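Long-range contacts in type IV secretion system protein DotB (Yersinia pseudotuberculosis IP 31758, PDB 6GEF), which probably hydrolyses ATP as a hexameric motor ATPase of a type IVb secretion system: residues Asp156-Gly164 / Thr192-Tyr200; Leu265-Phe275 / Arg298-Glu306. One frame throughout, in Å; residues are numbered along the deposited sequence.

Overall arrangement
Both interactions belong to the P-loop NTPase core and rest on the same central sheet, yet they do not touch: their centres are 27 Å apart and their nearest atoms about 9 Å. Strand 179-183 relates them, since interaction 1 reaches its Val182 through Thr193 and Phe194, while interaction 2 reaches the adjacent Met181 through Leu265 and Leu300. Residues Gly184, Gly189, Lys190 and Ser191 fit a Walker A loop, the probable nucleotide site. Interaction 1 packs on helix 187-203, which begins within this loop, and Thr192 touches these residues; in interaction 2 Arg299 lies near them without contact. Interaction 2 also borders a second subunit, whereas interaction 1 stays within one chain.

Interaction 1: residues Asp156-Gly164 / Thr192-Tyr200; sequences DPLPLADIG and TTFSSIIRY
The two branches of Leu160 divide the work against helix 187-203. CD1 lies over one face of the Tyr200 ring, 4.1 Å from the centroid and 25° off the normal, a CH-pi contact suited to a branched aliphatic, while CD2 rests by the backbone carbonyl and CB of Ser196. At the other end Pro157 lays its ring on the helix backbone, CB 3.5 Å from Ser195 O and 3.8 Å from Arg199 CB. The arginine, bent at chi3, curls back across the loop; its NH1 makes a weak bond of 3.3 Å to Pro157 O (125° at the hydrogen), with Pro159 CD at the edge of the guanidinium.

Between these ends loop and helix run close, the CA atoms of Pro157 and Ser196 being 5.0 Å apart, and the small side chain of serine suits the approach. Ser196 OG donates a hydrogen bond to Leu158 O, though its modelled length of 2.4 Å is doubtful. Ile163 holds CG1 between its backbone N and carbonyl carbon (chi1 84°), which carries CD1 to 3.5 Å from Ser196 OG and on toward Thr193.

Pro159 also supplies the N-cap of the short helix 160-163, a place where its lack of an N-H costs nothing. Gly164 ends that helix in a Schellman motif; at its positive phi a side chain would run into the carbonyl O of Ile163, which is why glycine suits the position.

Glu203 forms a salt bridge with Arg199 NH2, and Asn171 takes the Tyr200 hydroxyl. Helix 167-172 packs against Leu160 and Tyr200, while the opposite side of helix 187-203, through Phe194 and Ile197, lies on strands 179-183 and 284-288 of the mixed sheet.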
ATOM      1  N   ASP A 156     -39.881  24.156   7.696  1.00 83.79           N
ATOM      2  CA  ASP A 156     -39.637  25.564   7.463  1.00 83.00           C
ATOM      3  C   ASP A 156     -38.872  26.151   8.644  1.00 75.50           C
ATOM      4  O   ASP A 156     -39.251  25.928   9.781  1.00 74.22           O
ATOM      5  CB  ASP A 156     -40.973  26.320   7.289  1.00 83.87           C
ATOM      6  CG  ASP A 156     -41.390  26.442   5.861  1.00 87.16           C
ATOM      7  OD1 ASP A 156     -40.514  26.277   4.948  1.00 88.26           O
ATOM      8  OD2 ASP A 156     -42.604  26.708   5.629  1.00 87.19           O
ATOM      9  N   PRO A 157     -37.802  26.911   8.384  1.00 72.28           N
ATOM     10  CA  PRO A 157     -37.112  27.581   9.482  1.00 73.20           C
ATOM     11  C   PRO A 157     -38.076  28.368  10.354  1.00 70.74           C
ATOM     12  O   PRO A 157     -39.047  28.938   9.857  1.00 77.97           O
ATOM     13  CB  PRO A 157     -36.115  28.491   8.768  1.00 72.61           C
ATOM     14  CG  PRO A 157     -35.869  27.828   7.463  1.00 72.03           C
ATOM     15  CD  PRO A 157     -37.157  27.172   7.087  1.00 72.29           C
ATOM     16  N   LEU A 158     -37.821  28.390  11.657  1.00 70.31           N
ATOM     17  CA  LEU A 158     -38.681  29.094  12.583  1.00 70.29           C
ATOM     18  C   LEU A 158     -38.279  30.556  12.662  1.00 69.34           C
ATOM     19  O   LEU A 158     -37.107  30.886  12.613  1.00 73.85           O
ATOM     20  CB  LEU A 158     -38.597  28.466  13.984  1.00 70.06           C
ATOM     21  CG  LEU A 158     -39.418  27.189  14.196  1.00 68.94           C
ATOM     22  CD1 LEU A 158     -38.834  26.018  13.458  1.00 70.03           C
ATOM     23  CD2 LEU A 158     -39.497  26.896  15.683  1.00 70.55           C
ATOM     24  N   PRO A 159     -39.263  31.458  12.810  1.00 71.01           N
ATOM     25  CA  PRO A 159     -38.938  32.855  13.129  1.00 71.30           C
ATOM     26  C   PRO A 159     -38.017  32.984  14.332  1.00 70.61           C
ATOM     27  O   PRO A 159     -37.902  32.055  15.133  1.00 71.84           O
ATOM     28  CB  PRO A 159     -40.311  33.469  13.410  1.00 72.88           C
ATOM     29  CG  PRO A 159     -41.271  32.624  12.653  1.00 73.31           C
ATOM     30  CD  PRO A 159     -40.720  31.239  12.689  1.00 71.53           C
ATOM     31  N   LEU A 160     -37.345  34.108  14.445  1.00 75.46           N
ATOM     32  CA  LEU A 160     -36.378  34.304  15.531  1.00 73.98           C
ATOM     33  C   LEU A 160     -37.076  34.294  16.878  1.00 73.43           C
ATOM     34  O   LEU A 160     -36.564  33.711  17.841  1.00 73.49           O
ATOM     35  CB  LEU A 160     -35.598  35.605  15.319  1.00 73.69           C
ATOM     36  CG  LEU A 160     -34.909  35.779  13.974  1.00 71.78           C
ATOM     37  CD1 LEU A 160     -33.963  36.948  13.981  1.00 75.93           C
ATOM     38  CD2 LEU A 160     -34.214  34.509  13.509  1.00 67.71           C
ATOM     39  N   ALA A 161     -38.250  34.936  16.954  1.00 76.32           N
ATOM     40  CA  ALA A 161     -39.002  34.959  18.209  1.00 77.14           C
ATOM     41  C   ALA A 161     -39.293  33.543  18.700  1.00 74.58           C
ATOM     42  O   ALA A 161     -39.249  33.285  19.899  1.00 75.96           O
ATOM     43  CB  ALA A 161     -40.284  35.762  18.031  1.00 78.31           C
ATOM     44  N   ASP A 162     -39.585  32.634  17.791  1.00 73.84           N
ATOM     45  CA  ASP A 162     -39.979  31.279  18.174  1.00 75.38           C
ATOM     46  C   ASP A 162     -38.826  30.525  18.822  1.00 73.41           C
ATOM     47  O   ASP A 162     -39.044  29.753  19.765  1.00 72.05           O
ATOM     48  CB  ASP A 162     -40.523  30.497  16.971  1.00 75.51           C
ATOM     49  CG  ASP A 162     -41.783  31.134  16.390  1.00 79.36           C
ATOM     50  OD1 ASP A 162     -42.065  32.320  16.683  1.00 75.19           O
ATOM     51  OD2 ASP A 162     -42.490  30.449  15.643  1.00 86.98           O
ATOM     52  N   ILE A 163     -37.607  30.744  18.335  1.00 72.35           N
ATOM     53  CA  ILE A 163     -36.440  30.068  18.917  1.00 68.95           C
ATOM     54  C   ILE A 163     -35.669  30.982  19.888  1.00 68.58           C
ATOM     55  O   ILE A 163     -34.673  30.555  20.439  1.00 71.12           O
ATOM     56  CB  ILE A 163     -35.496  29.487  17.831  1.00 68.91           C
ATOM     57  CG1 ILE A 163     -34.544  30.540  17.319  1.00 71.62           C
ATOM     58  CG2 ILE A 163     -36.311  28.950  16.657  1.00 69.64           C
ATOM     59  CD1 ILE A 163     -33.484  30.027  16.398  1.00 70.43           C
ATOM     60  N   GLY A 164     -36.119  32.193  20.089  1.00 66.99           N
ATOM     61  CA  GLY A 164     -35.625  33.003  21.193  1.00 68.16           C
ATOM     62  C   GLY A 164     -34.455  33.913  20.883  1.00 69.71           C
ATOM     63  O   GLY A 164     -33.717  34.265  21.780  1.00 67.54           O
ATOM     64  N   THR A 192     -31.247  24.602  13.713  1.00 63.76           N
ATOM     65  CA  THR A 192     -32.399  25.464  13.827  1.00 64.38           C
ATOM     66  C   THR A 192     -31.968  26.916  13.968  1.00 61.26           C
ATOM     67  O   THR A 192     -32.583  27.831  13.372  1.00 57.82           O
ATOM     68  CB  THR A 192     -33.297  25.037  15.004  1.00 67.47           C
ATOM     69  OG1 THR A 192     -32.700  25.424  16.221  1.00 72.21           O
ATOM     70  CG2 THR A 192     -33.483  23.531  14.978  1.00 66.30           C
ATOM     71  N   THR A 193     -30.963  27.191  14.796  1.00 60.10           N
ATOM     72  CA  THR A 193     -30.440  28.541  14.914  1.00 60.53           C
ATOM     73  C   THR A 193     -30.029  29.091  13.544  1.00 63.08           C
ATOM     74  O   THR A 193     -30.461  30.194  13.142  1.00 65.23           O
ATOM     75  CB  THR A 193     -29.286  28.592  15.889  1.00 63.48           C
ATOM     76  OG1 THR A 193     -29.757  28.301  17.207  1.00 64.70           O
ATOM     77  CG2 THR A 193     -28.588  29.942  15.858  1.00 65.27           C
ATOM     78  N   PHE A 194     -29.205  28.338  12.825  1.00 60.79           N
ATOM     79  CA  PHE A 194     -28.680  28.836  11.554  1.00 60.21           C
ATOM     80  C   PHE A 194     -29.743  28.924  10.482  1.00 61.48           C
ATOM     81  O   PHE A 194     -29.739  29.843   9.676  1.00 66.90           O
ATOM     82  CB  PHE A 194     -27.508  27.946  11.071  1.00 56.94           C
ATOM     83  CG  PHE A 194     -26.149  28.447  11.487  1.00 51.80           C
ATOM     84  CD1 PHE A 194     -25.901  29.776  11.641  1.00 51.33           C
ATOM     85  CD2 PHE A 194     -25.135  27.561  11.770  1.00 51.22           C
ATOM     86  CE1 PHE A 194     -24.662  30.233  12.026  1.00 52.99           C
ATOM     87  CE2 PHE A 194     -23.884  27.985  12.162  1.00 49.77           C
ATOM     88  CZ  PHE A 194     -23.651  29.331  12.286  1.00 51.70           C
ATOM     89  N   SER A 195     -30.689  27.995  10.487  1.00 64.44           N
ATOM     90  CA  SER A 195     -31.815  28.062   9.556  1.00 64.90           C
ATOM     91  C   SER A 195     -32.646  29.294   9.819  1.00 64.73           C
ATOM     92  O   SER A 195     -32.990  30.032   8.889  1.00 70.47           O
ATOM     93  CB  SER A 195     -32.643  26.776   9.651  1.00 66.30           C
ATOM     94  OG  SER A 195     -33.076  26.551  10.975  1.00 70.86           O
ATOM     95  N   SER A 196     -33.015  29.534  11.067  1.00 62.42           N
ATOM     96  CA  SER A 196     -33.743  30.763  11.413  1.00 63.36           C
ATOM     97  C   SER A 196     -32.968  31.989  10.959  1.00 64.39           C
ATOM     98  O   SER A 196     -33.528  32.887  10.330  1.00 64.67           O
ATOM     99  CB  SER A 196     -34.008  30.805  12.921  1.00 63.10           C
ATOM    100  OG  SER A 196     -35.013  29.875  13.278  1.00 62.85           O
ATOM    101  N   ILE A 197     -31.677  32.036  11.259  1.00 63.18           N
ATOM    102  CA  ILE A 197     -30.862  33.186  10.864  1.00 62.08           C
ATOM    103  C   ILE A 197     -30.874  33.374   9.333  1.00 60.06           C
ATOM    104  O   ILE A 197     -30.883  34.488   8.835  1.00 65.68           O
ATOM    105  CB  ILE A 197     -29.425  33.062  11.400  1.00 61.05           C
ATOM    106  CG1 ILE A 197     -29.405  33.159  12.921  1.00 62.40           C
ATOM    107  CG2 ILE A 197     -28.538  34.133  10.787  1.00 59.51           C
ATOM    108  CD1 ILE A 197     -28.022  33.254  13.535  1.00 62.40           C
ATOM    109  N   ILE A 198     -30.907  32.273   8.598  1.00 56.37           N
ATOM    110  CA  ILE A 198     -30.882  32.336   7.149  1.00 57.66           C
ATOM    111  C   ILE A 198     -32.243  32.813   6.592  1.00 60.21           C
ATOM    112  O   ILE A 198     -32.280  33.574   5.628  1.00 61.76           O
ATOM    113  CB  ILE A 198     -30.454  30.991   6.545  1.00 55.08           C
ATOM    114  CG1 ILE A 198     -28.980  30.735   6.825  1.00 54.84           C
ATOM    115  CG2 ILE A 198     -30.715  30.951   5.054  1.00 53.95           C
ATOM    116  CD1 ILE A 198     -28.437  29.400   6.377  1.00 53.25           C
ATOM    117  N   ARG A 199     -33.344  32.354   7.177  1.00 60.62           N
ATOM    118  CA  ARG A 199     -34.642  32.825   6.785  1.00 65.25           C
ATOM    119  C   ARG A 199     -34.774  34.316   7.075  1.00 66.74           C
ATOM    120  O   ARG A 199     -35.318  35.097   6.265  1.00 65.77           O
ATOM    121  CB  ARG A 199     -35.748  32.023   7.459  1.00 66.81           C
ATOM    122  CG  ARG A 199     -36.276  32.610   8.751  1.00 69.59           C
ATOM    123  CD  ARG A 199     -37.645  32.103   9.068  1.00 71.65           C
ATOM    124  NE  ARG A 199     -38.694  32.725   8.246  1.00 74.84           N
ATOM    125  CZ  ARG A 199     -39.994  32.644   8.518  1.00 74.64           C
ATOM    126  NH1 ARG A 199     -40.434  31.944   9.555  1.00 73.93           N
ATOM    127  NH2 ARG A 199     -40.867  33.274   7.760  1.00 75.30           N
ATOM    128  N   TYR A 200     -34.360  34.753   8.263  1.00 67.87           N
ATOM    129  CA  TYR A 200     -34.254  36.175   8.553  1.00 69.36           C
ATOM    130  C   TYR A 200     -33.450  36.907   7.483  1.00 70.72           C
ATOM    131  O   TYR A 200     -33.885  37.943   6.964  1.00 75.46           O
ATOM    132  CB  TYR A 200     -33.626  36.390   9.930  1.00 70.51           C
ATOM    133  CG  TYR A 200     -33.402  37.846  10.276  1.00 72.16           C
ATOM    134  CD1 TYR A 200     -34.474  38.692  10.596  1.00 73.81           C
ATOM    135  CD2 TYR A 200     -32.110  38.372  10.328  1.00 71.94           C
ATOM    136  CE1 TYR A 200     -34.266  40.007  10.905  1.00 78.60           C
ATOM    137  CE2 TYR A 200     -31.887  39.699  10.612  1.00 74.15           C
ATOM    138  CZ  TYR A 200     -32.971  40.520  10.923  1.00 78.77           C
ATOM    139  OH  TYR A 200     -32.766  41.836  11.278  1.00 80.71           O
TER

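Interaction 2: residues Leu265-Phe275 / Arg298-Glu306; sequences LRDKQSIESAF and RRLISRFDE
Arg266 O accepts a weak, fairly straight hydrogen bond from Arg303 NH1 (3.4 Å, 159°); Arg299 only passes its guanidinium face by this oxygen, with Arg299 NH2 4.3 Å from Arg266 O and no hydrogen bond. The carbonyl sits where the beta-alpha-beta crossover from strand 259-264 to strand 284-288 enters its helix, 268-280. Asp267 is the N-cap: its OD1, met nearly along the C-O axis, accepts from Ser270 N at 2.6 Å, the short carboxylate being well suited to a free helical N-H. Asp267 O in turn receives Ser270 OG and Ile271 N.

The arginines belong to a subunit boundary. Asp315 of a second subunit forms salt bridges with Arg299 NE and Arg303 NH2, and that NH2 also donates in the guanidinium plane to Ser302 OG. Bends at chi2 and chi3 fold Arg303 so that its methylenes pass Arg266 O before NH1 returns to it.

Next to these polar groups the contact is apolar. Ile271 CD1 meets Leu300 CD2 at 3.7 Å, and Leu265 CB approaches the same methyl. Lys268 suits the margin: with CG anti to the backbone N (chi1 -176°), its long aliphatic chain crosses the Phe304 ring at about a right angle, leaving NZ for a long salt bridge to Glu272 OE2. The Phe304 ring reaches from the loop after helix 293-302 to helix 268-280, its edge receiving Glu272 CG and, at 3.8 Å from CZ, Ile271 CG2.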
ATOM      1  N   LEU A 265     -16.799  22.840  11.804  1.00 58.16           N
ATOM      2  CA  LEU A 265     -15.344  22.914  11.683  1.00 58.10           C
ATOM      3  C   LEU A 265     -14.742  21.900  12.660  1.00 56.85           C
ATOM      4  O   LEU A 265     -14.774  22.105  13.866  1.00 56.76           O
ATOM      5  CB  LEU A 265     -14.861  24.321  12.032  1.00 55.18           C
ATOM      6  CG  LEU A 265     -15.621  25.478  11.379  1.00 54.83           C
ATOM      7  CD1 LEU A 265     -15.192  26.811  11.923  1.00 55.53           C
ATOM      8  CD2 LEU A 265     -15.513  25.464   9.860  1.00 52.68           C
ATOM      9  N   ARG A 266     -14.199  20.805  12.127  1.00 57.85           N
ATOM     10  CA  ARG A 266     -13.784  19.671  12.935  1.00 62.48           C
ATOM     11  C   ARG A 266     -12.275  19.395  12.806  1.00 62.29           C
ATOM     12  O   ARG A 266     -11.561  19.503  13.797  1.00 60.95           O
ATOM     13  CB  ARG A 266     -14.607  18.429  12.594  1.00 67.34           C
ATOM     14  CG  ARG A 266     -14.975  18.313  11.118  1.00 73.97           C
ATOM     15  CD  ARG A 266     -14.953  16.859  10.641  1.00 79.70           C
ATOM     16  NE  ARG A 266     -15.816  15.992  11.480  1.00 79.48           N
ATOM     17  CZ  ARG A 266     -15.455  15.506  12.673  1.00 80.70           C
ATOM     18  NH1 ARG A 266     -14.228  15.819  13.204  1.00 75.29           N
ATOM     19  NH2 ARG A 266     -16.304  14.749  13.337  1.00 79.44           N
ATOM     20  N   ASP A 267     -11.812  19.039  11.603  1.00 63.21           N
ATOM     21  CA  ASP A 267     -10.400  18.809  11.393  1.00 62.10           C
ATOM     22  C   ASP A 267      -9.719  20.069  10.843  1.00 61.70           C
ATOM     23  O   ASP A 267     -10.360  21.061  10.544  1.00 58.81           O
ATOM     24  CB  ASP A 267     -10.200  17.622  10.416  1.00 66.09           C
ATOM     25  CG  ASP A 267     -10.706  17.906   9.047  1.00 74.00           C
ATOM     26  OD1 ASP A 267     -10.991  19.076   8.716  1.00 75.19           O
ATOM     27  OD2 ASP A 267     -10.736  16.909   8.287  1.00 85.14           O
ATOM     28  N   LYS A 268      -8.410  19.974  10.710  1.00 62.03           N
ATOM     29  CA  LYS A 268      -7.616  21.122  10.282  1.00 61.42           C
ATOM     30  C   LYS A 268      -8.049  21.576   8.895  1.00 57.52           C
ATOM     31  O   LYS A 268      -8.062  22.783   8.611  1.00 57.59           O
ATOM     32  CB  LYS A 268      -6.125  20.789  10.332  1.00 63.17           C
ATOM     33  CG  LYS A 268      -5.238  21.958  10.004  1.00 66.38           C
ATOM     34  CD  LYS A 268      -3.781  21.524   9.857  1.00 69.83           C
ATOM     35  CE  LYS A 268      -2.962  22.579   9.097  1.00 71.44           C
ATOM     36  NZ  LYS A 268      -1.898  21.945   8.254  1.00 74.71           N
ATOM     37  N   GLN A 269      -8.362  20.655   8.008  1.00 58.31           N
ATOM     38  CA  GLN A 269      -8.701  21.012   6.632  1.00 59.06           C
ATOM     39  C   GLN A 269     -10.037  21.762   6.593  1.00 56.45           C
ATOM     40  O   GLN A 269     -10.229  22.665   5.770  1.00 57.00           O
ATOM     41  CB  GLN A 269      -8.725  19.784   5.723  1.00 60.84           C
ATOM     42  CG  GLN A 269      -9.373  20.051   4.380  1.00 66.30           C
ATOM     43  CD  GLN A 269      -9.261  18.952   3.379  1.00 67.58           C
ATOM     44  OE1 GLN A 269      -8.745  19.184   2.312  1.00 67.41           O
ATOM     45  NE2 GLN A 269      -9.750  17.765   3.712  1.00 69.00           N
ATOM     46  N   SER A 270     -11.006  21.360   7.401  1.00 53.89           N
ATOM     47  CA  SER A 270     -12.265  22.082   7.476  1.00 53.85           C
ATOM     48  C   SER A 270     -12.056  23.525   7.938  1.00 57.92           C
ATOM     49  O   SER A 270     -12.595  24.474   7.368  1.00 55.08           O
ATOM     50  CB  SER A 270     -13.249  21.359   8.386  1.00 51.48           C
ATOM     51  OG  SER A 270     -12.790  21.321   9.707  1.00 49.16           O
ATOM     52  N   ILE A 271     -11.284  23.706   9.006  1.00 63.23           N
ATOM     53  CA  ILE A 271     -11.012  25.043   9.520  1.00 61.40           C
ATOM     54  C   ILE A 271     -10.294  25.881   8.469  1.00 62.85           C
ATOM     55  O   ILE A 271     -10.651  27.047   8.227  1.00 62.26           O
ATOM     56  CB  ILE A 271     -10.193  24.982  10.825  1.00 61.87           C
ATOM     57  CG1 ILE A 271     -10.897  24.059  11.843  1.00 61.78           C
ATOM     58  CG2 ILE A 271      -9.980  26.355  11.407  1.00 61.47           C
ATOM     59  CD1 ILE A 271     -10.003  23.650  12.986  1.00 62.92           C
ATOM     60  N   GLU A 272      -9.284  25.294   7.811  1.00 64.65           N
ATOM     61  CA  GLU A 272      -8.532  26.031   6.795  1.00 67.00           C
ATOM     62  C   GLU A 272      -9.421  26.411   5.604  1.00 62.07           C
ATOM     63  O   GLU A 272      -9.320  27.519   5.104  1.00 62.84           O
ATOM     64  CB  GLU A 272      -7.336  25.209   6.334  1.00 70.39           C
ATOM     65  CG  GLU A 272      -6.150  25.246   7.267  1.00 76.86           C
ATOM     66  CD  GLU A 272      -4.964  24.422   6.704  1.00 86.81           C
ATOM     67  OE1 GLU A 272      -5.173  23.345   5.997  1.00 90.54           O
ATOM     68  OE2 GLU A 272      -3.795  24.831   6.987  1.00 85.33           O
ATOM     69  N   SER A 273     -10.297  25.515   5.207  1.00 63.99           N
ATOM     70  CA  SER A 273     -11.221  25.817   4.102  1.00 61.17           C
ATOM     71  C   SER A 273     -12.198  26.889   4.499  1.00 57.70           C
ATOM     72  O   SER A 273     -12.567  27.742   3.692  1.00 58.15           O
ATOM     73  CB  SER A 273     -11.924  24.541   3.629  1.00 60.11           C
ATOM     74  OG  SER A 273     -12.725  24.850   2.499  1.00 72.02           O
ATOM     75  N   ALA A 274     -12.689  26.873   5.727  1.00 55.31           N
ATOM     76  CA  ALA A 274     -13.451  28.014   6.253  1.00 53.89           C
ATOM     77  C   ALA A 274     -12.648  29.300   6.136  1.00 57.36           C
ATOM     78  O   ALA A 274     -13.173  30.333   5.750  1.00 63.74           O
ATOM     79  CB  ALA A 274     -13.858  27.741   7.699  1.00 55.06           C
ATOM     80  N   PHE A 275     -11.367  29.255   6.503  1.00 60.27           N
ATOM     81  CA  PHE A 275     -10.528  30.443   6.367  1.00 59.36           C
ATOM     82  C   PHE A 275     -10.483  30.929   4.935  1.00 56.12           C
ATOM     83  O   PHE A 275     -10.609  32.124   4.667  1.00 58.12           O
ATOM     84  CB  PHE A 275      -9.116  30.142   6.908  1.00 63.38           C
ATOM     85  CG  PHE A 275      -9.026  30.110   8.394  1.00 62.12           C
ATOM     86  CD1 PHE A 275     -10.011  30.728   9.184  1.00 63.28           C
ATOM     87  CD2 PHE A 275      -7.972  29.479   9.020  1.00 61.04           C
ATOM     88  CE1 PHE A 275      -9.937  30.693  10.564  1.00 63.92           C
ATOM     89  CE2 PHE A 275      -7.896  29.443  10.422  1.00 63.33           C
ATOM     90  CZ  PHE A 275      -8.872  30.037  11.180  1.00 63.61           C
ATOM     91  N   ARG A 298     -10.237  27.060  21.925  1.00 70.59           N
ATOM     92  CA  ARG A 298      -9.354  25.957  22.260  1.00 73.38           C
ATOM     93  C   ARG A 298      -9.417  24.809  21.206  1.00 69.06           C
ATOM     94  O   ARG A 298      -8.396  24.364  20.724  1.00 67.44           O
ATOM     95  CB  ARG A 298      -9.749  25.374  23.633  1.00 81.91           C
ATOM     96  CG  ARG A 298      -9.231  26.112  24.807  1.00 87.58           C
ATOM     97  CD  ARG A 298      -7.704  26.085  24.811  1.00 91.28           C
ATOM     98  NE  ARG A 298      -7.104  25.374  25.922  1.00 94.84           N
ATOM     99  CZ  ARG A 298      -7.323  25.641  27.204  1.00100.96           C
ATOM    100  NH1 ARG A 298      -8.248  26.554  27.566  1.00100.17           N
ATOM    101  NH2 ARG A 298      -6.624  24.962  28.138  1.00105.13           N
ATOM    102  N   ARG A 299     -10.639  24.424  20.834  1.00 63.72           N
ATOM    103  CA  ARG A 299     -10.800  23.249  20.035  1.00 59.85           C
ATOM    104  C   ARG A 299     -10.272  23.482  18.628  1.00 59.20           C
ATOM    105  O   ARG A 299      -9.564  22.641  18.049  1.00 58.14           O
ATOM    106  CB  ARG A 299     -12.283  22.824  20.003  1.00 58.13           C
ATOM    107  CG  ARG A 299     -12.622  21.763  18.943  1.00 57.97           C
ATOM    108  CD  ARG A 299     -13.303  20.561  19.568  1.00 61.00           C
ATOM    109  NE  ARG A 299     -13.235  19.395  18.727  1.00 66.62           N
ATOM    110  CZ  ARG A 299     -14.056  19.109  17.724  1.00 70.67           C
ATOM    111  NH1 ARG A 299     -15.030  19.972  17.392  1.00 75.42           N
ATOM    112  NH2 ARG A 299     -13.888  17.981  17.031  1.00 69.80           N
ATOM    113  N   LEU A 300     -10.655  24.595  18.015  1.00 58.49           N
ATOM    114  CA  LEU A 300     -10.146  24.923  16.688  1.00 58.13           C
ATOM    115  C   LEU A 300      -8.644  25.069  16.712  1.00 60.36           C
ATOM    116  O   LEU A 300      -7.952  24.606  15.786  1.00 63.10           O
ATOM    117  CB  LEU A 300     -10.819  26.191  16.160  1.00 58.49           C
ATOM    118  CG  LEU A 300     -12.332  26.161  15.976  1.00 56.80           C
ATOM    119  CD1 LEU A 300     -12.784  27.494  15.429  1.00 59.10           C
ATOM    120  CD2 LEU A 300     -12.717  24.957  15.125  1.00 55.48           C
ATOM    121  N   ILE A 301      -8.094  25.727  17.734  1.00 61.70           N
ATOM    122  CA  ILE A 301      -6.646  25.913  17.807  1.00 61.27           C
ATOM    123  C   ILE A 301      -5.922  24.581  17.925  1.00 60.97           C
ATOM    124  O   ILE A 301      -4.833  24.424  17.380  1.00 63.12           O
ATOM    125  CB  ILE A 301      -6.303  26.875  18.971  1.00 64.22           C
ATOM    126  CG1 ILE A 301      -6.589  28.323  18.563  1.00 64.72           C
ATOM    127  CG2 ILE A 301      -4.866  26.705  19.450  1.00 68.24           C
ATOM    128  CD1 ILE A 301      -6.652  29.256  19.757  1.00 67.12           C
ATOM    129  N   SER A 302      -6.519  23.624  18.642  1.00 59.57           N
ATOM    130  CA  SER A 302      -5.851  22.353  18.890  1.00 58.86           C
ATOM    131  C   SER A 302      -5.489  21.637  17.578  1.00 58.99           C
ATOM    132  O   SER A 302      -4.506  20.927  17.515  1.00 59.99           O
ATOM    133  CB  SER A 302      -6.703  21.467  19.778  1.00 59.29           C
ATOM    134  OG  SER A 302      -7.889  21.060  19.111  1.00 56.46           O
ATOM    135  N   ARG A 303      -6.301  21.855  16.544  1.00 61.78           N
ATOM    136  CA  ARG A 303      -6.140  21.091  15.316  1.00 61.50           C
ATOM    137  C   ARG A 303      -4.860  21.408  14.572  1.00 59.12           C
ATOM    138  O   ARG A 303      -4.484  20.669  13.660  1.00 54.87           O
ATOM    139  CB  ARG A 303      -7.370  21.279  14.403  1.00 62.20           C
ATOM    140  CG  ARG A 303      -8.439  20.205  14.623  1.00 61.16           C
ATOM    141  CD  ARG A 303      -9.459  20.646  15.634  1.00 62.84           C
ATOM    142  NE  ARG A 303      -9.177  20.084  16.951  1.00 62.48           N
ATOM    143  CZ  ARG A 303      -9.564  18.867  17.355  1.00 62.44           C
ATOM    144  NH1 ARG A 303     -10.214  18.055  16.545  1.00 63.32           N
ATOM    145  NH2 ARG A 303      -9.266  18.459  18.559  1.00 65.30           N
ATOM    146  N   PHE A 304      -4.210  22.498  14.914  1.00 60.97           N
ATOM    147  CA  PHE A 304      -2.978  22.933  14.246  1.00 67.19           C
ATOM    148  C   PHE A 304      -1.771  22.583  15.102  1.00 73.10           C
ATOM    149  O   PHE A 304      -1.787  22.702  16.297  1.00 77.70           O
ATOM    150  CB  PHE A 304      -3.010  24.444  13.990  1.00 65.63           C
ATOM    151  CG  PHE A 304      -4.148  24.880  13.095  1.00 61.58           C
ATOM    152  CD1 PHE A 304      -4.031  24.851  11.726  1.00 61.33           C
ATOM    153  CD2 PHE A 304      -5.335  25.317  13.650  1.00 60.09           C
ATOM    154  CE1 PHE A 304      -5.066  25.269  10.918  1.00 60.42           C
ATOM    155  CE2 PHE A 304      -6.378  25.714  12.851  1.00 59.46           C
ATOM    156  CZ  PHE A 304      -6.247  25.696  11.485  1.00 59.28           C
ATOM    157  N   ASP A 305      -0.716  22.120  14.471  1.00 78.17           N
ATOM    158  CA  ASP A 305       0.564  21.920  15.144  1.00 82.27           C
ATOM    159  C   ASP A 305       1.154  23.250  15.582  1.00 83.48           C
ATOM    160  O   ASP A 305       0.811  24.309  15.065  1.00 77.69           O
ATOM    161  CB  ASP A 305       1.535  21.184  14.224  1.00 89.71           C
ATOM    162  CG  ASP A 305       2.679  20.556  14.972  1.00100.87           C
ATOM    163  OD1 ASP A 305       2.965  20.974  16.136  1.00113.70           O
ATOM    164  OD2 ASP A 305       3.331  19.664  14.383  1.00103.20           O
ATOM    165  N   GLU A 306       2.053  23.190  16.556  1.00 88.18           N
ATOM    166  CA  GLU A 306       2.667  24.397  17.112  1.00 87.95           C
ATOM    167  C   GLU A 306       3.349  25.252  16.047  1.00 83.77           C
ATOM    168  O   GLU A 306       3.170  26.484  16.038  1.00 84.07           O
ATOM    169  CB  GLU A 306       3.644  24.073  18.215  1.00 95.82           C
ATOM    170  CG  GLU A 306       3.063  23.430  19.455  1.00101.17           C
ATOM    171  CD  GLU A 306       4.121  22.988  20.457  1.00105.47           C
ATOM    172  OE1 GLU A 306       5.322  23.471  20.456  1.00106.88           O
ATOM    173  OE2 GLU A 306       3.720  22.105  21.287  1.00105.86           O
TER